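Local coordinates for protein nickel-dependent hydrogenase large subunit (Allochromatium vinosum, PDB 3MYR) that forms the large, nickel-iron-carrying subunit of a membrane-bound hydrogenase that oxidises molecular hydrogen and passes the electrons to an acceptor, at residues R81-Q89 against N454-N464; N169-Y177 against V537-R547. All blocks are in the same frame, centred on the assembly; numbering follows the deposited sequence.

Contact 1. Residues R81-Q89 against N454-N464; sequences RIELPLNAQ and NVKSGDTKTFN
Asn87 pushes its amide into the turn Asp459-Lys461, and this is the tight part of the contact. ND2 donates to Asp459 O at 2.8 Å, with an N-H...O angle of 165° and the acceptor in the amide plane. A second bond runs from the same nitrogen to Lys461 O at 3.1 Å. It is more bent, at 136°, and this acceptor is tilted from the amide plane. One buried amide thus ties up two backbone oxygens. With CG beside its own backbone N (chi1 -72°), Asn87 turns its amide toward these carbonyls. Water 1 bridges the segments beside it: it accepts from Asn87 N and donates to Asp459 OD2 and Lys461 O.

The segments join the N-terminal turn of helix 86-112, with Pro85 as N-cap, to the chain leaving helix 426-456. That helix ends in a Schellman motif at Gly458. An Asx turn follows, in which Asp459 OD1 accepts from Lys461 N.

Further along, Pro85 lays its ring on the backbone, CG being 3.6 Å from Phe463 N. The CB of Ala88 touches Thr462 O at the same distance. The outer side is looser. Leu86, partly exposed, only grazes the Asn454 side chain with CD2, and the exposed Glu83 leads its end away. Lys461 NZ bonds Phe463 O and forms salt bridges with Glu465 and with Asp204 of the small subunit.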
loop_
_atom_site.group_PDB
_atom_site.type_symbol
_atom_site.label_atom_id
_atom_site.label_comp_id
_atom_site.label_asym_id
_atom_site.label_seq_id
_atom_site.Cartn_x
_atom_site.Cartn_y
_atom_site.Cartn_z
ATOM N N ARG B 81 1.772 20.713 -19.153
ATOM C CA ARG B 81 3.154 21.310 -19.052
ATOM C C ARG B 81 3.253 22.278 -17.922
ATOM O O ARG B 81 3.641 23.422 -18.107
ATOM C CB ARG B 81 3.617 22.009 -20.362
ATOM C CG ARG B 81 2.946 21.356 -21.555
ATOM C CD ARG B 81 3.826 20.503 -22.392
ATOM N NE ARG B 81 3.930 21.161 -23.708
ATOM C CZ ARG B 81 4.907 22.008 -24.099
ATOM N NH1 ARG B 81 4.882 22.534 -25.342
ATOM N NH2 ARG B 81 5.929 22.326 -23.283
ATOM N N ILE B 82 2.859 21.856 -16.737
ATOM C CA ILE B 82 3.053 22.733 -15.617
ATOM C C ILE B 82 4.429 22.378 -15.044
ATOM O O ILE B 82 4.679 21.222 -14.765
ATOM C CB ILE B 82 1.972 22.425 -14.614
ATOM C CG1 ILE B 82 0.634 22.726 -15.258
ATOM C CG2 ILE B 82 2.219 23.164 -13.298
ATOM C CD1 ILE B 82 -0.600 22.186 -14.440
ATOM N N GLU B 83 5.295 23.358 -14.818
ATOM C CA GLU B 83 6.547 23.129 -14.034
ATOM C C GLU B 83 6.312 23.398 -12.555
ATOM O O GLU B 83 5.695 24.403 -12.198
ATOM C CB GLU B 83 7.651 24.142 -14.465
ATOM C CG GLU B 83 8.229 23.949 -15.852
ATOM C CD GLU B 83 9.493 23.079 -15.846
ATOM O OE1 GLU B 83 10.350 23.196 -14.893
ATOM O OE2 GLU B 83 9.620 22.281 -16.812
ATOM N N LEU B 84 6.856 22.564 -11.687
ATOM C CA LEU B 84 6.719 22.780 -10.251
ATOM C C LEU B 84 7.721 23.809 -9.775
ATOM O O LEU B 84 8.866 23.765 -10.204
ATOM C CB LEU B 84 7.067 21.508 -9.484
ATOM C CG LEU B 84 6.151 20.313 -9.464
ATOM C CD1 LEU B 84 6.582 19.393 -8.289
ATOM C CD2 LEU B 84 4.722 20.743 -9.333
ATOM N N PRO B 85 7.385 24.536 -8.702
ATOM C CA PRO B 85 8.436 25.264 -7.968
ATOM C C PRO B 85 9.383 24.312 -7.249
ATOM O O PRO B 85 8.989 23.200 -6.815
ATOM C CB PRO B 85 7.656 26.076 -6.913
ATOM C CG PRO B 85 6.175 25.896 -7.240
ATOM C CD PRO B 85 6.060 24.631 -8.065
ATOM N N LEU B 86 10.616 24.754 -7.031
ATOM C CA LEU B 86 11.642 23.862 -6.453
ATOM C C LEU B 86 11.155 23.279 -5.097
ATOM O O LEU B 86 11.368 22.094 -4.817
ATOM C CB LEU B 86 12.962 24.610 -6.257
ATOM C CG LEU B 86 14.124 23.805 -5.669
ATOM C CD1 LEU B 86 14.414 22.502 -6.441
ATOM C CD2 LEU B 86 15.408 24.708 -5.738
ATOM N N ASN B 87 10.554 24.109 -4.243
ATOM C CA ASN B 87 10.244 23.623 -2.881
ATOM C C ASN B 87 9.224 22.503 -3.014
ATOM O O ASN B 87 9.265 21.532 -2.263
ATOM C CB ASN B 87 9.613 24.713 -2.023
ATOM C CG ASN B 87 10.592 25.772 -1.627
ATOM O OD1 ASN B 87 11.787 25.508 -1.511
ATOM N ND2 ASN B 87 10.091 27.024 -1.424
ATOM N N ALA B 88 8.310 22.606 -3.993
ATOM C CA ALA B 88 7.334 21.535 -4.145
ATOM C C ALA B 88 8.040 20.230 -4.535
ATOM O O ALA B 88 7.669 19.120 -4.095
ATOM C CB ALA B 88 6.258 21.918 -5.194
ATOM N N GLN B 89 9.011 20.343 -5.426
ATOM C CA GLN B 89 9.688 19.176 -5.922
ATOM C C GLN B 89 10.501 18.501 -4.811
ATOM O O GLN B 89 10.466 17.280 -4.670
ATOM C CB GLN B 89 10.586 19.522 -7.138
ATOM C CG GLN B 89 11.057 18.232 -7.863
ATOM C CD GLN B 89 9.961 17.608 -8.774
ATOM O OE1 GLN B 89 9.931 17.847 -9.987
ATOM N NE2 GLN B 89 9.126 16.768 -8.207
ATOM N N ASN B 454 16.809 26.713 0.256
ATOM C CA ASN B 454 16.019 27.433 -0.709
ATOM C C ASN B 454 15.101 28.419 0.015
ATOM O O ASN B 454 14.981 29.581 -0.396
ATOM C CB ASN B 454 15.203 26.505 -1.617
ATOM C CG ASN B 454 14.588 27.243 -2.789
ATOM O OD1 ASN B 454 13.360 27.111 -3.067
ATOM N ND2 ASN B 454 15.442 27.979 -3.554
ATOM N N VAL B 455 14.501 27.965 1.126
ATOM C CA VAL B 455 13.639 28.835 1.921
ATOM C C VAL B 455 14.438 30.008 2.525
ATOM O O VAL B 455 14.048 31.178 2.369
ATOM C CB VAL B 455 12.944 28.045 3.018
ATOM C CG1 VAL B 455 12.312 28.986 4.044
ATOM C CG2 VAL B 455 11.899 27.140 2.402
ATOM N N LYS B 456 15.586 29.693 3.132
ATOM C CA LYS B 456 16.515 30.691 3.654
ATOM C C LYS B 456 16.930 31.780 2.610
ATOM O O LYS B 456 16.963 32.955 2.912
ATOM C CB LYS B 456 17.743 30.021 4.331
ATOM C CG LYS B 456 18.652 31.032 4.924
ATOM C CD LYS B 456 19.761 30.402 5.795
ATOM C CE LYS B 456 20.629 31.565 6.301
ATOM N NZ LYS B 456 21.533 31.119 7.368
ATOM N N SER B 457 17.096 31.401 1.347
ATOM C CA SER B 457 17.493 32.375 0.343
ATOM C C SER B 457 16.299 33.254 -0.155
ATOM O O SER B 457 16.447 34.034 -1.117
ATOM C CB SER B 457 18.111 31.600 -0.841
ATOM O OG SER B 457 17.074 31.019 -1.658
ATOM N N GLY B 458 15.091 33.019 0.381
ATOM C CA GLY B 458 13.915 33.833 0.029
ATOM C C GLY B 458 12.860 33.222 -0.917
ATOM O O GLY B 458 11.925 33.929 -1.265
ATOM N N ASP B 459 13.019 31.974 -1.397
ATOM C CA ASP B 459 11.995 31.335 -2.238
ATOM C C ASP B 459 11.081 30.474 -1.348
ATOM O O ASP B 459 11.471 29.364 -0.888
ATOM C CB ASP B 459 12.643 30.474 -3.350
ATOM C CG ASP B 459 11.590 29.769 -4.247
ATOM O OD1 ASP B 459 10.385 30.159 -4.173
ATOM O OD2 ASP B 459 11.949 28.789 -4.991
ATOM N N THR B 460 9.889 30.990 -1.047
ATOM C CA THR B 460 8.966 30.205 -0.222
ATOM C C THR B 460 7.774 29.752 -1.066
ATOM O O THR B 460 6.738 29.383 -0.540
ATOM C CB THR B 460 8.478 30.981 1.007
ATOM O OG1 THR B 460 7.852 32.194 0.585
ATOM C CG2 THR B 460 9.607 31.370 1.920
ATOM N N LYS B 461 7.909 29.821 -2.387
ATOM C CA LYS B 461 6.834 29.384 -3.228
ATOM C C LYS B 461 6.626 27.831 -3.176
ATOM O O LYS B 461 7.607 27.079 -3.207
ATOM C CB LYS B 461 7.173 29.874 -4.628
ATOM C CG LYS B 461 6.106 29.640 -5.667
ATOM C CD LYS B 461 5.575 30.981 -6.104
ATOM C CE LYS B 461 4.496 30.809 -7.162
ATOM N NZ LYS B 461 3.148 30.943 -6.516
ATOM N N THR B 462 5.368 27.366 -3.188
ATOM C CA THR B 462 5.086 25.925 -3.130
ATOM C C THR B 462 4.034 25.511 -4.171
ATOM O O THR B 462 3.747 24.312 -4.337
ATOM C CB THR B 462 4.561 25.502 -1.698
ATOM O OG1 THR B 462 3.591 26.469 -1.262
ATOM C CG2 THR B 462 5.698 25.429 -0.649
ATOM N N PHE B 463 3.511 26.466 -4.946
ATOM C CA PHE B 463 2.415 26.134 -5.866
ATOM C C PHE B 463 2.403 27.029 -7.073
ATOM O O PHE B 463 2.389 28.268 -6.945
ATOM C CB PHE B 463 1.076 26.235 -5.099
ATOM C CG PHE B 463 -0.139 26.002 -5.953
ATOM C CD1 PHE B 463 -0.975 27.065 -6.306
ATOM C CD2 PHE B 463 -0.479 24.724 -6.368
ATOM C CE1 PHE B 463 -2.178 26.818 -7.079
ATOM C CE2 PHE B 463 -1.628 24.479 -7.200
ATOM C CZ PHE B 463 -2.467 25.543 -7.540
ATOM N N ASN B 464 2.401 26.416 -8.252
ATOM C CA ASN B 464 2.367 27.152 -9.507
ATOM C C ASN B 464 0.853 27.223 -9.846
ATOM O O ASN B 464 0.229 26.192 -10.167
ATOM C CB ASN B 464 3.126 26.319 -10.555
ATOM C CG ASN B 464 3.088 26.936 -11.967
ATOM O OD1 ASN B 464 3.766 26.465 -12.927
ATOM N ND2 ASN B 464 2.234 27.871 -12.132
HETATM O O HOH W 1 10.039 26.879 -4.673
#

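Contact 2. Residues N169-Y177 against V537-R547; sequences NGYWGHPAY and VDVKQPIEILR
Ile543 fills the apolar centre by laying two methyl groups on two rings. CG2 sits over a face of His174, 3.6 Å from the ring centroid, and CD1 lies over a face of Tyr177, 3.8 Å from the centroid of that ring. Both are CH-pi contacts. CG1 of Ile543 is anti to its backbone N (chi1 -167°), which sends CD1 to Tyr177 while CG2 stays against the imidazole face. The motif is a loop of two successive beta turns, Tyr171-His174 of type II and His174-Tyr177 of type I, packed on the start of helix 543-551.

The CB of Ala176 also touches Ile543 CG2. Beside this core the Tyr171 ring takes Gln541 CA over one face, 14° off the normal, and Leu546 CD1 at its edge. Its hydroxyl bonds Ser49 N of the small subunit.

Outward, His174 ND1 accepts from Ala176 N at 2.9 Å, in the ring plane, which fixes the ring's rotation. NE2 meets water 5, which also accepts from Asp538 N and lies within hydrogen-bonding distance of Gln541 O and Glu544 OE2. A leucine in place of His174 would probably leave Ala176 N and water 5 without this partner. At the far edge Arg547 is extended, with Ala176 CB over one guanidinium face. Its NH2 donates to Ala176 O at 2.8 Å, from above the carbonyl plane, and NH1 adds a weak bond to the same oxygen at 3.2 Å.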
loop_
_atom_site.group_PDB
_atom_site.type_symbol
_atom_site.label_atom_id
_atom_site.label_comp_id
_atom_site.label_asym_id
_atom_site.label_seq_id
_atom_site.Cartn_x
_atom_site.Cartn_y
_atom_site.Cartn_z
ATOM N N ASN B 169 -2.240 -22.362 13.072
ATOM C CA ASN B 169 -2.006 -23.216 11.883
ATOM C C ASN B 169 -0.771 -22.815 11.062
ATOM O O ASN B 169 -0.754 -23.055 9.842
ATOM C CB ASN B 169 -3.234 -23.211 10.907
ATOM C CG ASN B 169 -4.573 -23.553 11.616
ATOM O OD1 ASN B 169 -5.693 -23.239 11.133
ATOM N ND2 ASN B 169 -4.461 -24.178 12.741
ATOM N N GLY B 170 0.203 -22.134 11.676
ATOM C CA GLY B 170 1.365 -21.629 10.956
ATOM C C GLY B 170 2.284 -22.822 10.677
ATOM O O GLY B 170 2.023 -23.971 11.108
ATOM N N TYR B 171 3.354 -22.569 9.938
ATOM C CA TYR B 171 4.142 -23.625 9.384
ATOM C C TYR B 171 5.329 -23.908 10.286
ATOM O O TYR B 171 6.313 -24.485 9.860
ATOM C CB TYR B 171 4.551 -23.283 7.918
ATOM C CG TYR B 171 3.361 -22.961 6.998
ATOM C CD1 TYR B 171 2.118 -23.571 7.190
ATOM C CD2 TYR B 171 3.463 -21.992 5.998
ATOM C CE1 TYR B 171 0.998 -23.207 6.389
ATOM C CE2 TYR B 171 2.354 -21.610 5.212
ATOM C CZ TYR B 171 1.136 -22.207 5.409
ATOM O OH TYR B 171 0.061 -21.869 4.617
ATOM N N TRP B 172 5.247 -23.478 11.535
ATOM C CA TRP B 172 6.364 -23.573 12.483
ATOM C C TRP B 172 6.975 -25.007 12.462
ATOM O O TRP B 172 6.249 -26.014 12.463
ATOM C CB TRP B 172 5.869 -23.226 13.899
ATOM C CG TRP B 172 4.921 -22.038 13.878
ATOM C CD1 TRP B 172 3.624 -22.019 14.346
ATOM C CD2 TRP B 172 5.166 -20.733 13.320
ATOM N NE1 TRP B 172 3.064 -20.792 14.107
ATOM C CE2 TRP B 172 3.963 -19.989 13.463
ATOM C CE3 TRP B 172 6.264 -20.136 12.677
ATOM C CZ2 TRP B 172 3.833 -18.644 13.024
ATOM C CZ3 TRP B 172 6.138 -18.807 12.192
ATOM C CH2 TRP B 172 4.936 -18.067 12.395
ATOM N N GLY B 173 8.301 -25.101 12.495
ATOM C CA GLY B 173 8.961 -26.445 12.556
ATOM C C GLY B 173 9.132 -27.042 11.154
ATOM O O GLY B 173 9.759 -28.103 10.997
ATOM N N HIS B 174 8.652 -26.350 10.116
ATOM C CA HIS B 174 8.894 -26.819 8.729
ATOM C C HIS B 174 10.435 -26.829 8.496
ATOM O O HIS B 174 11.158 -25.936 9.027
ATOM C CB HIS B 174 8.232 -25.839 7.749
ATOM C CG HIS B 174 8.206 -26.318 6.322
ATOM N ND1 HIS B 174 9.320 -26.300 5.506
ATOM C CD2 HIS B 174 7.168 -26.697 5.530
ATOM C CE1 HIS B 174 8.995 -26.744 4.306
ATOM N NE2 HIS B 174 7.685 -26.931 4.279
ATOM N N PRO B 175 10.944 -27.838 7.728
ATOM C CA PRO B 175 12.398 -27.987 7.542
ATOM C C PRO B 175 12.997 -26.814 6.748
ATOM O O PRO B 175 14.200 -26.569 6.858
ATOM C CB PRO B 175 12.531 -29.327 6.763
ATOM C CG PRO B 175 11.129 -29.536 6.134
ATOM C CD PRO B 175 10.211 -29.030 7.237
ATOM N N ALA B 176 12.160 -26.036 6.045
ATOM C CA ALA B 176 12.654 -24.838 5.341
ATOM C C ALA B 176 13.145 -23.760 6.331
ATOM O O ALA B 176 13.892 -22.828 5.978
ATOM C CB ALA B 176 11.551 -24.266 4.394
ATOM N N TYR B 177 12.692 -23.854 7.581
ATOM C CA TYR B 177 13.178 -22.870 8.606
ATOM C C TYR B 177 14.550 -23.261 9.130
ATOM O O TYR B 177 14.724 -24.382 9.581
ATOM C CB TYR B 177 12.199 -22.748 9.782
ATOM C CG TYR B 177 10.910 -22.015 9.483
ATOM C CD1 TYR B 177 9.685 -22.671 9.603
ATOM C CD2 TYR B 177 10.915 -20.619 9.209
ATOM C CE1 TYR B 177 8.470 -21.974 9.412
ATOM C CE2 TYR B 177 9.746 -19.898 9.046
ATOM C CZ TYR B 177 8.511 -20.589 9.152
ATOM O OH TYR B 177 7.362 -19.879 8.923
ATOM N N VAL B 537 8.409 -29.105 -0.214
ATOM C CA VAL B 537 8.368 -30.265 0.646
ATOM C C VAL B 537 6.957 -30.779 0.986
ATOM O O VAL B 537 6.747 -32.006 1.076
ATOM C CB VAL B 537 9.371 -30.320 1.844
ATOM C CG1 VAL B 537 10.445 -29.258 1.854
ATOM C CG2 VAL B 537 8.698 -30.602 3.181
ATOM N N ASP B 538 6.001 -29.861 1.081
ATOM C CA ASP B 538 4.658 -30.209 1.526
ATOM C C ASP B 538 3.616 -29.214 0.978
ATOM O O ASP B 538 3.590 -28.040 1.362
ATOM C CB ASP B 538 4.654 -30.239 3.045
ATOM C CG ASP B 538 3.271 -30.519 3.658
ATOM O OD1 ASP B 538 3.189 -30.529 4.915
ATOM O OD2 ASP B 538 2.268 -30.640 2.919
ATOM N N VAL B 539 2.742 -29.694 0.095
ATOM C CA VAL B 539 1.777 -28.842 -0.566
ATOM C C VAL B 539 0.768 -28.190 0.352
ATOM O O VAL B 539 0.155 -27.180 -0.022
ATOM C CB VAL B 539 1.081 -29.518 -1.789
ATOM C CG1 VAL B 539 2.163 -29.908 -2.852
ATOM C CG2 VAL B 539 0.174 -30.755 -1.372
ATOM N N LYS B 540 0.652 -28.693 1.570
ATOM C CA LYS B 540 -0.244 -28.084 2.563
ATOM C C LYS B 540 0.373 -26.981 3.389
ATOM O O LYS B 540 -0.310 -26.376 4.203
ATOM C CB LYS B 540 -0.740 -29.171 3.520
ATOM C CG LYS B 540 -1.499 -30.277 2.761
ATOM C CD LYS B 540 -2.571 -30.960 3.620
ATOM C CE LYS B 540 -3.271 -32.061 2.771
ATOM N NZ LYS B 540 -4.374 -32.810 3.502
ATOM N N GLN B 541 1.699 -26.837 3.282
ATOM C CA GLN B 541 2.470 -25.814 3.976
ATOM C C GLN B 541 3.463 -25.290 2.932
ATOM O O GLN B 541 4.668 -25.546 3.023
ATOM C CB GLN B 541 3.239 -26.396 5.195
ATOM C CG GLN B 541 2.342 -27.046 6.277
ATOM C CD GLN B 541 3.030 -27.175 7.679
ATOM O OE1 GLN B 541 4.225 -27.235 7.800
ATOM N NE2 GLN B 541 2.240 -27.123 8.723
ATOM N N PRO B 542 2.954 -24.582 1.913
ATOM C CA PRO B 542 3.764 -24.189 0.753
ATOM C C PRO B 542 4.657 -22.955 1.067
ATOM O O PRO B 542 4.613 -21.946 0.380
ATOM C CB PRO B 542 2.676 -23.846 -0.268
ATOM C CG PRO B 542 1.682 -23.062 0.623
ATOM C CD PRO B 542 1.575 -24.033 1.818
ATOM N N ILE B 543 5.451 -23.040 2.128
ATOM C CA ILE B 543 6.321 -21.961 2.491
ATOM C C ILE B 543 7.276 -21.558 1.340
ATOM O O ILE B 543 7.640 -20.413 1.233
ATOM C CB ILE B 543 7.063 -22.350 3.742
ATOM C CG1 ILE B 543 7.783 -21.157 4.381
ATOM C CG2 ILE B 543 8.005 -23.493 3.453
ATOM C CD1 ILE B 543 8.137 -21.409 5.883
ATOM N N GLU B 544 7.595 -22.472 0.421
ATOM C CA GLU B 544 8.538 -22.107 -0.622
ATOM C C GLU B 544 7.886 -21.192 -1.631
ATOM O O GLU B 544 8.535 -20.350 -2.216
ATOM C CB GLU B 544 9.074 -23.340 -1.353
ATOM C CG GLU B 544 9.814 -24.395 -0.439
ATOM C CD GLU B 544 8.896 -25.483 0.149
ATOM O OE1 GLU B 544 9.402 -26.576 0.492
ATOM O OE2 GLU B 544 7.669 -25.275 0.306
ATOM N N ILE B 545 6.598 -21.373 -1.871
ATOM C CA ILE B 545 5.873 -20.470 -2.755
ATOM C C ILE B 545 5.831 -19.063 -2.120
ATOM O O ILE B 545 6.148 -18.058 -2.779
ATOM C CB ILE B 545 4.464 -21.025 -3.041
ATOM C CG1 ILE B 545 4.572 -22.142 -4.082
ATOM C CG2 ILE B 545 3.520 -19.888 -3.559
ATOM C CD1 ILE B 545 3.174 -22.879 -4.367
ATOM N N LEU B 546 5.494 -19.016 -0.829
ATOM C CA LEU B 546 5.328 -17.767 -0.137
ATOM C C LEU B 546 6.648 -17.003 -0.138
ATOM O O LEU B 546 6.652 -15.816 -0.316
ATOM C CB LEU B 546 4.847 -18.009 1.307
ATOM C CG LEU B 546 3.468 -18.697 1.457
ATOM C CD1 LEU B 546 3.111 -18.803 2.950
ATOM C CD2 LEU B 546 2.385 -17.968 0.724
ATOM N N ARG B 547 7.762 -17.677 0.129
ATOM C CA ARG B 547 9.028 -16.932 0.202
ATOM C C ARG B 547 9.275 -16.137 -1.068
ATOM O O ARG B 547 9.664 -14.997 -0.992
ATOM C CB ARG B 547 10.213 -17.908 0.410
ATOM C CG ARG B 547 10.359 -18.315 1.804
ATOM C CD ARG B 547 11.413 -19.420 1.987
ATOM N NE ARG B 547 11.480 -19.734 3.389
ATOM C CZ ARG B 547 12.398 -20.483 3.982
ATOM N NH1 ARG B 547 13.328 -21.122 3.282
ATOM N NH2 ARG B 547 12.334 -20.632 5.289
HETATM O O HOH W 2 -0.655 -25.545 8.839
HETATM O O HOH W 3 -1.638 -23.835 4.193
HETATM O O HOH W 4 5.704 -27.645 9.861
HETATM O O HOH W 5 6.453 -27.169 1.682
#

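Contacts 1 and 2 lie on opposite sides of the chain's centre. Their centres are 52 Å apart, their nearest atoms about 32 Å, and they do not touch. Along the chain the segments alternate: 81-89, 169-177, 454-464, 537-547. Each contact brings an early segment to one more than 350 residues later, and the two pairings overlap along the sequence. Contact 1 uses the start of helix 86-112 and the exit of helix 426-456. Contact 2 uses a loop before helix 181-201 and the start of helix 543-551. Early and late parts of the large subunit are thus joined at two distant places, both away from the metal sites and each beside the small subunit.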